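Local coordinates for protein putative S41 protease (PDB 3K50) that probably cleaves peptide bonds as a serine-type protease of the S41 family, in which a PDZ domain accompanies the catalytic domain, although its activity and substrates are unproven, at residues A106-Q109 with R110-I114; R217-T221 with G222-E226; V295-T298 with N299-G303; E369-E372 with D373-L376; T378-P381 with F382-N386. All blocks are in the same frame, centred on the assembly; numbering follows the deposited sequence.

In the fold
Contacts 1, 4 and 5 form one cluster where the PDZ domain meets the loop between strand 368-369 and helix 388-398. R110 of contact 1 ties it together: its NH2 forms a salt bridge with E372 OE1 of contact 4 at 3.1 Å, and its NE probably bonds to L380 O of contact 5 at 2.9 Å. The side chain of E372 also lies about 4 Å from a bound glycerol, probably from the crystallisation liquor. Contact 3, which leads into helix 304-312 of the S41 peptidase region, comes within about 4 Å of contact 4 at the nearest atoms. Contact 2 caps helix 207-221 in the same region, its centre 21 to 30 Å from the other four.

Contact 1 of 5, residues A106-Q109 with R110-I114; sequences AGLQ and RGHWI
Two hydrogen bonds join Q109 and H112, and both run between the same pair of residues in opposite senses. H112 N donates to Q109 O at 3.0 Å and closes a type II beta turn, with R110 and G111 at its corners; G111 takes the positive phi expected at the second corner. In return Q109 N donates to H112 ND1, which is thus the acceptor, also at 3.0 Å, through a bent N-H...N angle of 135° and from 21° out of the imidazole plane. CG of H112 lies beside its own backbone N, anti to the carbonyl carbon (chi1 -81°), which turns the ring back beside Q109, ND1 edge first.

Van der Waals contacts fill in around the imidazole. L108 CA meets its edge at 3.6 Å from H112 ND1, and G107 O approaches H112 CE1 obliquely at 3.5 Å. The extended chain of Q109 passes the same ring, CB lying 3.7 Å from H112 ND1, with the amide plane nearly perpendicular to it.

The R110 side chain extends away from the turn into the protein, where NE bonds to L380 O, NH1 to S95 O and NH2 to the E372 carboxylate. G107 ends helix 102-105 in a Schellman motif, so that helix cap, glycine-containing turn and strand 113-117 follow in quick succession, as is characteristic of the helix-to-strand connection of PDZ domains.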
loop_
_atom_site.group_PDB
_atom_site.type_symbol
_atom_site.label_atom_id
_atom_site.label_comp_id
_atom_site.label_asym_id
_atom_site.label_seq_id
_atom_site.Cartn_x
_atom_site.Cartn_y
_atom_site.Cartn_z
ATOM N N ALA A 106 -5.395 15.623 -17.452
ATOM C CA ALA A 106 -6.800 15.989 -17.613
ATOM C C ALA A 106 -7.291 17.002 -16.571
ATOM O O ALA A 106 -8.433 17.482 -16.678
ATOM C CB ALA A 106 -7.656 14.756 -17.535
ATOM N N GLY A 107 -6.465 17.274 -15.554
ATOM C CA GLY A 107 -6.787 18.196 -14.452
ATOM C C GLY A 107 -7.525 17.494 -13.317
ATOM O O GLY A 107 -8.194 18.135 -12.504
ATOM N N LEU A 108 -7.410 16.172 -13.243
ATOM C CA LEU A 108 -8.168 15.416 -12.255
ATOM C C LEU A 108 -7.413 15.321 -10.938
ATOM O O LEU A 108 -6.177 15.315 -10.892
ATOM C CB LEU A 108 -8.536 14.036 -12.786
ATOM C CG LEU A 108 -9.465 13.868 -13.998
ATOM C CD1 LEU A 108 -9.495 12.409 -14.384
ATOM C CD2 LEU A 108 -10.858 14.373 -13.686
ATOM N N GLN A 109 -8.185 15.238 -9.863
ATOM C CA GLN A 109 -7.656 15.175 -8.524
ATOM C C GLN A 109 -8.502 14.264 -7.682
ATOM O O GLN A 109 -9.684 14.083 -7.954
ATOM C CB GLN A 109 -7.761 16.556 -7.846
ATOM C CG GLN A 109 -6.984 17.661 -8.463
ATOM C CD GLN A 109 -6.992 18.875 -7.592
ATOM O OE1 GLN A 109 -6.445 18.867 -6.482
ATOM N NE2 GLN A 109 -7.626 19.914 -8.068
ATOM N N ARG A 110 -7.922 13.739 -6.633
ATOM C CA ARG A 110 -8.691 13.022 -5.619
ATOM C C ARG A 110 -9.836 13.901 -5.103
ATOM O O ARG A 110 -9.611 15.076 -4.750
ATOM C CB ARG A 110 -7.734 12.629 -4.487
ATOM C CG ARG A 110 -8.436 12.035 -3.297
ATOM C CD ARG A 110 -7.473 11.679 -2.242
ATOM N NE ARG A 110 -8.176 11.362 -0.952
ATOM C CZ ARG A 110 -8.485 10.142 -0.559
ATOM N NH1 ARG A 110 -8.180 9.112 -1.311
ATOM N NH2 ARG A 110 -9.091 9.932 0.579
ATOM N N GLY A 111 -11.059 13.355 -5.069
ATOM C CA GLY A 111 -12.259 14.093 -4.677
ATOM C C GLY A 111 -13.105 14.482 -5.886
ATOM O O GLY A 111 -14.260 14.837 -5.757
ATOM N N HIS A 112 -12.518 14.462 -7.069
ATOM C CA HIS A 112 -13.310 14.648 -8.266
ATOM C C HIS A 112 -14.085 13.382 -8.538
ATOM O O HIS A 112 -13.637 12.269 -8.229
ATOM C CB HIS A 112 -12.451 14.920 -9.487
ATOM C CG HIS A 112 -12.007 16.337 -9.608
ATOM N ND1 HIS A 112 -10.752 16.682 -10.042
ATOM C CD2 HIS A 112 -12.657 17.501 -9.359
ATOM C CE1 HIS A 112 -10.645 17.994 -10.058
ATOM N NE2 HIS A 112 -11.786 18.513 -9.645
ATOM N N TRP A 113 -15.239 13.560 -9.157
ATOM C CA TRP A 113 -16.102 12.447 -9.525
ATOM C C TRP A 113 -16.270 12.462 -11.028
ATOM O O TRP A 113 -16.523 13.531 -11.587
ATOM C CB TRP A 113 -17.482 12.610 -8.930
ATOM C CG TRP A 113 -17.579 12.605 -7.442
ATOM C CD1 TRP A 113 -17.186 13.583 -6.604
ATOM C CD2 TRP A 113 -18.214 11.612 -6.631
ATOM N NE1 TRP A 113 -17.500 13.259 -5.304
ATOM C CE2 TRP A 113 -18.132 12.050 -5.293
ATOM C CE3 TRP A 113 -18.813 10.380 -6.897
ATOM C CZ2 TRP A 113 -18.617 11.298 -4.227
ATOM C CZ3 TRP A 113 -19.332 9.654 -5.841
ATOM C CH2 TRP A 113 -19.225 10.124 -4.509
ATOM N N ILE A 114 -16.059 11.324 -11.683
ATOM C CA ILE A 114 -16.311 11.200 -13.119
ATOM C C ILE A 114 -17.797 10.822 -13.249
ATOM O O ILE A 114 -18.246 9.815 -12.683
ATOM C CB ILE A 114 -15.435 10.163 -13.789
ATOM C CG1 ILE A 114 -13.950 10.478 -13.628
ATOM C CG2 ILE A 114 -15.696 10.133 -15.285
ATOM C CD1 ILE A 114 -13.040 9.383 -14.259
#

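Contact 2 of 5, residues R217-T221 with G222-E226; sequences RDFQT and GGVNE
Q220 O receives the N-H of G223 at 2.9 Å, the shortest hydrogen bond between residues 217-221 and 222-226, with the donor well above the carbonyl plane. Beside it V224 N reaches back to F219 O at 3.2 Å in a much straighter bond (168°). Together with the positive phi of G223 (73°), these two bonds make the Schellman motif that terminates helix 207-221; an ordinary helical bond, G222 N to D218 O at 3.0 Å, precedes it. Past the cap the chain enters strand 226-230, a central parallel strand of the mixed sheet in the S41 peptidase region.

The apolar contact common in such caps is present too. V224 points back at the helix, and its CG2, set beside the backbone N, lies 3.9 Å from F219 CD1, oblique to the ring; V224 CB also rests against F219 O at 3.6 Å. Outside the cap, F179 stacks on the F219 ring and F227 packs edge-to-face with it.

Further back in the last turn, R217 O accepts from both T221 N and T221 OG1. The hydroxyl, 3.1 Å from R217 O, reaches it because OG1 lies beside the backbone N of T221 (chi1 -67°). R217 NH2 bridges to D218 OD1 at 3.2 Å, on the syn side but tilted out of the carboxylate plane.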
loop_
_atom_site.group_PDB
_atom_site.type_symbol
_atom_site.label_atom_id
_atom_site.label_comp_id
_atom_site.label_asym_id
_atom_site.label_seq_id
_atom_site.Cartn_x
_atom_site.Cartn_y
_atom_site.Cartn_z
ATOM N N ARG A 217 15.221 14.811 4.868
ATOM C CA ARG A 217 16.098 15.934 4.993
ATOM C C ARG A 217 15.270 17.250 5.053
ATOM O O ARG A 217 15.552 18.110 5.875
ATOM C CB ARG A 217 17.049 15.977 3.801
ATOM C CG ARG A 217 18.137 17.097 3.883
ATOM C CD ARG A 217 18.730 17.386 2.495
ATOM N NE ARG A 217 17.661 17.741 1.559
ATOM C CZ ARG A 217 17.822 18.087 0.285
ATOM N NH1 ARG A 217 19.037 18.176 -0.249
ATOM N NH2 ARG A 217 16.741 18.379 -0.445
ATOM N N ASP A 218 14.272 17.391 4.182
ATOM C CA ASP A 218 13.389 18.569 4.144
ATOM C C ASP A 218 12.579 18.660 5.443
ATOM O O ASP A 218 12.419 19.746 6.005
ATOM C CB ASP A 218 12.452 18.529 2.928
ATOM C CG ASP A 218 13.179 18.748 1.585
ATOM O OD1 ASP A 218 14.397 19.114 1.583
ATOM O OD2 ASP A 218 12.515 18.545 0.540
ATOM N N PHE A 219 12.142 17.513 5.963
ATOM C CA PHE A 219 11.443 17.530 7.239
ATOM C C PHE A 219 12.320 18.048 8.366
ATOM O O PHE A 219 11.852 18.830 9.164
ATOM C CB PHE A 219 10.905 16.173 7.623
ATOM C CG PHE A 219 9.734 15.714 6.777
ATOM C CD1 PHE A 219 8.701 16.584 6.436
ATOM C CD2 PHE A 219 9.648 14.411 6.377
ATOM C CE1 PHE A 219 7.636 16.147 5.690
ATOM C CE2 PHE A 219 8.565 13.962 5.614
ATOM C CZ PHE A 219 7.583 14.831 5.260
ATOM N N GLN A 220 13.575 17.592 8.437
ATOM C CA GLN A 220 14.476 18.034 9.499
ATOM C C GLN A 220 14.770 19.551 9.351
ATOM O O GLN A 220 14.733 20.292 10.315
ATOM C CB GLN A 220 15.770 17.239 9.450
ATOM C CG GLN A 220 16.746 17.572 10.564
ATOM C CD GLN A 220 18.131 17.081 10.246
ATOM O OE1 GLN A 220 18.613 17.231 9.109
ATOM N NE2 GLN A 220 18.798 16.489 11.249
ATOM N N THR A 221 15.052 20.003 8.137
ATOM C CA THR A 221 15.275 21.397 7.893
ATOM C C THR A 221 14.101 22.233 8.402
ATOM O O THR A 221 14.313 23.285 8.992
ATOM C CB THR A 221 15.453 21.655 6.402
ATOM O OG1 THR A 221 16.676 21.040 6.004
ATOM C CG2 THR A 221 15.483 23.206 6.098
ATOM N N GLY A 222 12.883 21.744 8.198
ATOM C CA GLY A 222 11.676 22.431 8.655
ATOM C C GLY A 222 11.353 22.304 10.142
ATOM O O GLY A 222 10.365 22.861 10.619
ATOM N N GLY A 223 12.121 21.509 10.860
ATOM C CA GLY A 223 11.934 21.360 12.276
ATOM C C GLY A 223 10.733 20.567 12.717
ATOM O O GLY A 223 10.217 20.749 13.818
ATOM N N VAL A 224 10.312 19.643 11.876
ATOM C CA VAL A 224 9.180 18.784 12.203
ATOM C C VAL A 224 9.361 18.110 13.570
ATOM O O VAL A 224 10.447 17.611 13.901
ATOM C CB VAL A 224 9.029 17.752 11.045
ATOM C CG1 VAL A 224 8.352 16.539 11.486
ATOM C CG2 VAL A 224 8.355 18.459 9.882
ATOM N N ASN A 225 8.320 18.157 14.382
ATOM C CA ASN A 225 8.305 17.532 15.716
ATOM C C ASN A 225 7.072 16.634 15.929
ATOM O O ASN A 225 6.911 16.076 16.989
ATOM C CB ASN A 225 8.420 18.571 16.841
ATOM C CG ASN A 225 7.546 19.771 16.620
ATOM O OD1 ASN A 225 6.322 19.643 16.367
ATOM N ND2 ASN A 225 8.159 20.981 16.713
ATOM N N GLU A 226 6.223 16.504 14.916
ATOM C CA GLU A 226 5.114 15.535 14.921
ATOM C C GLU A 226 5.084 14.949 13.506
ATOM O O GLU A 226 5.608 15.555 12.579
ATOM C CB GLU A 226 3.737 16.138 15.274
ATOM C CG GLU A 226 3.596 16.723 16.666
ATOM C CD GLU A 226 3.521 15.752 17.838
ATOM O OE1 GLU A 226 3.203 14.544 17.716
ATOM O OE2 GLU A 226 3.693 16.258 18.954
#

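Contact 3 of 5, residues V295-T298 with N299-G303; sequences VLTT and NATRG
With chi1 at 67°, T298 places OG1 between its backbone N and carbonyl carbon, aimed forward along the chain, whereas T301 (chi1 -57°) keeps OG1 beside its own N, aimed back toward T298. Each hydroxyl thus accepts a backbone N-H of the other segment. T298 OG1 accepts from A300 N at 3.1 Å, which makes an ST turn. T301 OG1 accepts from T298 N at 3.0 Å in an almost straight bond (170°). Between them T301 N donates to T298 O at 3.0 Å, closing a type I beta turn over N299 and A300; this donor stands far above the carbonyl plane.

The remaining contacts are short and local. The A300 methyl lies 3.6 Å from T298 OG1, and T301 OG1 also rests 3.5 Å from T297 CA, at the end of the strand. Neither hydroxyl has its partners in the turn alone: T298 OG1 also bonds to R232 O and T301 OG1 to L231 O, which fixes the bend against the loop after strand 226-230. On the other flank T297 OG1 and N299 ND2 reach T323 O and K324 O, beyond strand 317-322.

G303 follows at the N-cap position of helix 304-312, with positive phi. Strand 292-297, the threonine-braced turn and this helix together make up a beta-turn-alpha element of the ClpP/crotonase-like core of the S41 peptidase region.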
loop_
_atom_site.group_PDB
_atom_site.type_symbol
_atom_site.label_atom_id
_atom_site.label_comp_id
_atom_site.label_asym_id
_atom_site.label_seq_id
_atom_site.Cartn_x
_atom_site.Cartn_y
_atom_site.Cartn_z
ATOM N N VAL A 295 -0.169 6.981 12.060
ATOM C CA VAL A 295 -0.146 6.155 10.862
ATOM C C VAL A 295 -1.590 5.976 10.381
ATOM O O VAL A 295 -2.471 5.568 11.152
ATOM C CB VAL A 295 0.567 4.800 11.116
ATOM C CG1 VAL A 295 0.578 3.928 9.804
ATOM C CG2 VAL A 295 2.005 5.035 11.604
ATOM N N LEU A 296 -1.842 6.433 9.156
ATOM C CA LEU A 296 -3.165 6.314 8.518
ATOM C C LEU A 296 -3.283 4.995 7.751
ATOM O O LEU A 296 -2.447 4.692 6.880
ATOM C CB LEU A 296 -3.396 7.516 7.607
ATOM C CG LEU A 296 -3.094 8.903 8.170
ATOM C CD1 LEU A 296 -3.490 10.031 7.205
ATOM C CD2 LEU A 296 -3.794 9.097 9.520
ATOM N N THR A 297 -4.318 4.226 8.075
ATOM C CA THR A 297 -4.479 2.830 7.594
ATOM C C THR A 297 -5.841 2.486 7.027
ATOM O O THR A 297 -6.797 3.171 7.310
ATOM C CB THR A 297 -4.209 1.817 8.795
ATOM O OG1 THR A 297 -5.188 1.974 9.838
ATOM C CG2 THR A 297 -2.845 2.045 9.403
ATOM N N THR A 298 -5.887 1.478 6.144
ATOM C CA THR A 298 -7.136 0.879 5.706
ATOM C C THR A 298 -6.864 -0.607 5.586
ATOM O O THR A 298 -5.742 -1.082 5.876
ATOM C CB THR A 298 -7.695 1.412 4.363
ATOM O OG1 THR A 298 -6.836 1.030 3.277
ATOM C CG2 THR A 298 -7.928 2.954 4.406
ATOM N N ASN A 299 -7.890 -1.350 5.191
ATOM C CA ASN A 299 -7.750 -2.763 4.912
ATOM C C ASN A 299 -6.685 -3.009 3.838
ATOM O O ASN A 299 -6.174 -4.094 3.752
ATOM C CB ASN A 299 -9.061 -3.398 4.431
ATOM C CG ASN A 299 -10.214 -3.399 5.465
ATOM O OD1 ASN A 299 -11.310 -3.794 5.068
ATOM N ND2 ASN A 299 -10.005 -2.970 6.752
ATOM N N ALA A 300 -6.372 -2.045 2.977
ATOM C CA ALA A 300 -5.326 -2.254 1.994
ATOM C C ALA A 300 -3.913 -2.261 2.580
ATOM O O ALA A 300 -3.006 -2.734 1.925
ATOM C CB ALA A 300 -5.393 -1.163 0.883
ATOM N N THR A 301 -3.710 -1.683 3.765
ATOM C CA THR A 301 -2.403 -1.502 4.389
ATOM C C THR A 301 -1.894 -2.863 4.766
ATOM O O THR A 301 -2.477 -3.532 5.610
ATOM C CB THR A 301 -2.533 -0.616 5.632
ATOM O OG1 THR A 301 -3.116 0.610 5.241
ATOM C CG2 THR A 301 -1.179 -0.341 6.284
ATOM N N ARG A 302 -0.783 -3.280 4.164
ATOM C CA ARG A 302 -0.375 -4.680 4.279
ATOM C C ARG A 302 1.095 -4.934 4.331
ATOM O O ARG A 302 1.888 -4.216 3.733
ATOM C CB ARG A 302 -0.899 -5.363 2.994
ATOM C CG ARG A 302 -0.568 -6.840 2.787
ATOM C CD ARG A 302 -1.114 -7.305 1.458
ATOM N NE ARG A 302 -2.555 -7.441 1.470
ATOM C CZ ARG A 302 -3.236 -8.544 1.828
ATOM N NH1 ARG A 302 -2.633 -9.656 2.210
ATOM N NH2 ARG A 302 -4.543 -8.530 1.793
ATOM N N GLY A 303 1.457 -6.021 4.976
ATOM C CA GLY A 303 2.823 -6.531 4.881
ATOM C C GLY A 303 3.939 -5.710 5.453
ATOM O O GLY A 303 4.019 -5.483 6.653
#

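Contact 4 of 5, residues E369-E372 with D373-L376; sequences EYNE and DSYL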
loop_
_atom_site.group_PDB
_atom_site.type_symbol
_atom_site.label_atom_id
_atom_site.label_comp_id
_atom_site.label_asym_id
_atom_site.label_seq_id
_atom_site.Cartn_x
_atom_site.Cartn_y
_atom_site.Cartn_z
ATOM N N GLU A 369 -11.186 4.740 14.870
ATOM C CA GLU A 369 -11.744 4.259 13.607
ATOM C C GLU A 369 -12.455 5.330 12.791
ATOM O O GLU A 369 -13.420 5.946 13.273
ATOM C CB GLU A 369 -12.684 3.056 13.809
ATOM C CG GLU A 369 -13.070 2.456 12.462
ATOM C CD GLU A 369 -13.728 1.108 12.524
ATOM O OE1 GLU A 369 -13.926 0.530 13.624
ATOM O OE2 GLU A 369 -14.053 0.627 11.425
ATOM N N TYR A 370 -11.931 5.548 11.578
ATOM C CA TYR A 370 -12.459 6.473 10.605
ATOM C C TYR A 370 -12.484 5.807 9.233
ATOM O O TYR A 370 -11.431 5.448 8.694
ATOM C CB TYR A 370 -11.574 7.719 10.505
ATOM C CG TYR A 370 -11.779 8.707 11.612
ATOM C CD1 TYR A 370 -11.080 8.604 12.815
ATOM C CD2 TYR A 370 -12.654 9.789 11.453
ATOM C CE1 TYR A 370 -11.280 9.515 13.838
ATOM C CE2 TYR A 370 -12.872 10.679 12.472
ATOM C CZ TYR A 370 -12.174 10.532 13.667
ATOM O OH TYR A 370 -12.366 11.427 14.684
ATOM N N ASN A 371 -13.690 5.581 8.701
ATOM C CA ASN A 371 -13.863 5.028 7.360
ATOM C C ASN A 371 -13.952 6.230 6.419
ATOM O O ASN A 371 -14.919 6.949 6.437
ATOM C CB ASN A 371 -15.150 4.205 7.252
ATOM C CG ASN A 371 -15.390 3.658 5.853
ATOM O OD1 ASN A 371 -14.625 3.892 4.909
ATOM N ND2 ASN A 371 -16.486 2.928 5.708
ATOM N N GLU A 372 -12.972 6.405 5.550
ATOM C CA GLU A 372 -12.953 7.575 4.685
ATOM C C GLU A 372 -14.192 7.689 3.770
ATOM O O GLU A 372 -14.614 8.794 3.420
ATOM C CB GLU A 372 -11.688 7.568 3.864
ATOM C CG GLU A 372 -11.504 6.370 2.867
ATOM C CD GLU A 372 -10.181 6.415 2.084
ATOM O OE1 GLU A 372 -9.402 7.384 2.257
ATOM O OE2 GLU A 372 -9.909 5.471 1.287
ATOM N N ASP A 373 -14.751 6.542 3.359
ATOM C CA ASP A 373 -15.954 6.527 2.544
ATOM C C ASP A 373 -17.221 7.048 3.223
ATOM O O ASP A 373 -18.185 7.312 2.521
ATOM C CB ASP A 373 -16.212 5.140 1.975
ATOM C CG ASP A 373 -15.044 4.615 1.130
ATOM O OD1 ASP A 373 -14.289 5.425 0.585
ATOM O OD2 ASP A 373 -14.882 3.385 1.039
ATOM N N SER A 374 -17.228 7.200 4.556
ATOM C CA SER A 374 -18.406 7.745 5.291
ATOM C C SER A 374 -18.428 9.282 5.387
ATOM O O SER A 374 -19.431 9.871 5.804
ATOM C CB SER A 374 -18.477 7.149 6.710
ATOM O OG SER A 374 -18.789 5.765 6.672
ATOM N N TYR A 375 -17.346 9.927 4.949
ATOM C CA TYR A 375 -17.193 11.347 5.073
ATOM C C TYR A 375 -16.914 11.961 3.697
ATOM O O TYR A 375 -15.810 12.482 3.449
ATOM C CB TYR A 375 -16.013 11.629 6.009
ATOM C CG TYR A 375 -16.115 11.169 7.436
ATOM C CD1 TYR A 375 -15.807 9.867 7.799
ATOM C CD2 TYR A 375 -16.467 12.058 8.436
ATOM C CE1 TYR A 375 -15.905 9.475 9.125
ATOM C CE2 TYR A 375 -16.544 11.685 9.748
ATOM C CZ TYR A 375 -16.286 10.394 10.098
ATOM O OH TYR A 375 -16.368 10.094 11.457
ATOM N N LEU A 376 -17.931 11.955 2.856
ATOM C CA LEU A 376 -17.772 12.432 1.479
ATOM C C LEU A 376 -17.446 13.907 1.381
ATOM O O LEU A 376 -16.654 14.301 0.531
ATOM C CB LEU A 376 -19.010 12.082 0.638
ATOM C CG LEU A 376 -19.232 10.575 0.432
ATOM C CD1 LEU A 376 -20.472 10.340 -0.459
ATOM C CD2 LEU A 376 -18.009 9.845 -0.119
HETATM O O HOH W 1 -15.222 8.079 13.242
HETATM O O HOH W 2 -18.616 3.053 7.805
HETATM O O HOH W 3 -16.327 1.556 2.685
HETATM O O HOH W 4 -13.184 11.215 3.319
HETATM O O HOH W 5 -11.911 5.415 -0.840
#
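The short 3-10 turn in the loop between strand 368-369 and helix 388-398 is opened by N371, whose backbone and side-chain oxygens both face residues 373-375. N371 O accepts from S374 N at 3.0 Å, and N371 OD1 from D373 N at 3.1 Å, the donor in each case lying well above the carbonyl plane. The side-chain bond is an Asx turn; it forms because CG of N371 is anti to the backbone N (chi1 178°), which swings the amide forward along the chain. A weak bond, Y375 N to E372 O at 3.3 Å, continues the 3-10 pattern, and a bridging water donates to both E372 O and Y375 O.

The rings of Y370 and Y375 meet obliquely, their planes 37° apart, with Y370 CD2 3.9 Å from Y375 CZ. The edge of the Y375 ring is also met in plane by N371 O, 3.3 Å from Y375 CD1. Another water links Y375 OH to E369 O while lying over one face of Y370.

E372 and D373 run side by side in the same direction, E372 OE2 being 4.4 Å from D373 OD1. A water donating to both oxygens probably eases this pairing of like charges, as may the salt bridge from R232 to E372 OE1. Y233 OH bonds to E372 OE2, so both carboxylate oxygens of this buried side chain have polar partners.

Contact 5 of 5, residues T378-P381 with F382-N386; sequences TYLP and FGNTN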
loop_
_atom_site.group_PDB
_atom_site.type_symbol
_atom_site.label_atom_id
_atom_site.label_comp_id
_atom_site.label_asym_id
_atom_site.label_seq_id
_atom_site.Cartn_x
_atom_site.Cartn_y
_atom_site.Cartn_z
ATOM N N THR A 378 -15.520 15.626 3.266
ATOM C CA THR A 378 -14.087 15.821 3.481
ATOM C C THR A 378 -13.167 14.768 2.732
ATOM O O THR A 378 -12.010 14.561 3.105
ATOM C CB THR A 378 -13.750 15.895 4.961
ATOM O OG1 THR A 378 -14.308 14.769 5.626
ATOM C CG2 THR A 378 -14.324 17.195 5.587
ATOM N N TYR A 379 -13.689 14.121 1.697
ATOM C CA TYR A 379 -12.880 13.241 0.828
ATOM C C TYR A 379 -12.115 14.197 -0.107
ATOM O O TYR A 379 -12.664 14.686 -1.103
ATOM C CB TYR A 379 -13.802 12.303 0.089
ATOM C CG TYR A 379 -13.147 11.081 -0.489
ATOM C CD1 TYR A 379 -12.426 11.143 -1.648
ATOM C CD2 TYR A 379 -13.270 9.851 0.145
ATOM C CE1 TYR A 379 -11.850 10.013 -2.181
ATOM C CE2 TYR A 379 -12.681 8.698 -0.388
ATOM C CZ TYR A 379 -11.978 8.789 -1.537
ATOM O OH TYR A 379 -11.423 7.653 -2.097
ATOM N N LEU A 380 -10.864 14.498 0.264
ATOM C CA LEU A 380 -10.123 15.593 -0.343
ATOM C C LEU A 380 -8.717 15.199 -0.700
ATOM O O LEU A 380 -8.264 14.148 -0.254
ATOM C CB LEU A 380 -10.051 16.757 0.663
ATOM C CG LEU A 380 -11.326 17.516 0.973
ATOM C CD1 LEU A 380 -11.165 18.350 2.209
ATOM C CD2 LEU A 380 -11.782 18.355 -0.291
ATOM N N PRO A 381 -8.027 16.027 -1.542
ATOM C CA PRO A 381 -6.660 15.713 -1.856
ATOM C C PRO A 381 -5.785 15.447 -0.651
ATOM O O PRO A 381 -5.949 16.074 0.388
ATOM C CB PRO A 381 -6.154 16.979 -2.557
ATOM C CG PRO A 381 -7.448 17.462 -3.308
ATOM C CD PRO A 381 -8.521 17.198 -2.324
ATOM N N PHE A 382 -4.826 14.553 -0.834
ATOM C CA PHE A 382 -3.899 14.251 0.253
ATOM C C PHE A 382 -3.106 15.478 0.710
ATOM O O PHE A 382 -2.639 16.293 -0.091
ATOM C CB PHE A 382 -2.932 13.177 -0.180
ATOM C CG PHE A 382 -3.585 11.881 -0.568
ATOM C CD1 PHE A 382 -4.200 11.083 0.395
ATOM C CD2 PHE A 382 -3.465 11.395 -1.851
ATOM C CE1 PHE A 382 -4.743 9.873 0.037
ATOM C CE2 PHE A 382 -3.997 10.213 -2.205
ATOM C CZ PHE A 382 -4.622 9.424 -1.247
ATOM N N GLY A 383 -2.966 15.622 2.015
ATOM C CA GLY A 383 -2.248 16.755 2.571
ATOM C C GLY A 383 -3.122 17.998 2.785
ATOM O O GLY A 383 -2.678 18.925 3.452
ATOM N N ASN A 384 -4.353 18.033 2.273
ATOM C CA ASN A 384 -5.293 19.119 2.593
ATOM C C ASN A 384 -5.651 18.846 4.042
ATOM O O ASN A 384 -6.042 17.750 4.354
ATOM C CB ASN A 384 -6.507 19.063 1.653
ATOM C CG ASN A 384 -7.547 20.138 1.922
ATOM O OD1 ASN A 384 -7.966 20.364 3.061
ATOM N ND2 ASN A 384 -8.059 20.733 0.842
ATOM N N THR A 385 -5.506 19.819 4.952
ATOM C CA THR A 385 -5.712 19.563 6.382
ATOM C C THR A 385 -7.144 19.233 6.777
ATOM O O THR A 385 -7.408 18.732 7.895
ATOM C CB THR A 385 -5.198 20.729 7.260
ATOM O OG1 THR A 385 -5.853 21.919 6.876
ATOM C CG2 THR A 385 -3.635 20.934 7.111
ATOM N N ASN A 386 -8.089 19.473 5.879
ATOM C CA ASN A 386 -9.476 19.085 6.149
ATOM C C ASN A 386 -9.770 17.676 5.634
ATOM O O ASN A 386 -10.859 17.158 5.866
ATOM C CB ASN A 386 -10.449 20.043 5.520
ATOM C CG ASN A 386 -10.354 21.458 6.068
ATOM O OD1 ASN A 386 -10.344 22.406 5.294
ATOM N ND2 ASN A 386 -10.331 21.608 7.394
#
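A type II beta turn runs from P381 to N384, closed by N384 N donating to P381 O at 3.2 Å, with G383 at the second corner in the positive-phi conformation (87°). N384 then makes a bend of its own: its OD1 accepts from N386 N at 3.0 Å, in the carbonyl plane, which defines an Asx turn. With CG anti to the backbone N (chi1 179°), the N384 amide reaches forward to N386 N, while N384 CB sits against P381 O at 3.3 Å.

L380 packs against the Asx turn through CD1, which lies 3.9 Å from N384 OD1 and 3.8 Å from N386 CB, the side chains of L380 and N386 running alongside each other. Farther back, T378 CB approaches N386 O at 3.3 Å, bringing the two ends of residues 378-386 near each other; the T378 hydroxyl itself bonds to T388 OG1.

F382 points away from the bend, onto Y191 and M193 of strand 187-194 and Y96 of strand 90-97. P381 touches Q109 and F382 touches R110, so the loop lies between the PDZ domain and the peptidase sheet just before helix 388-398.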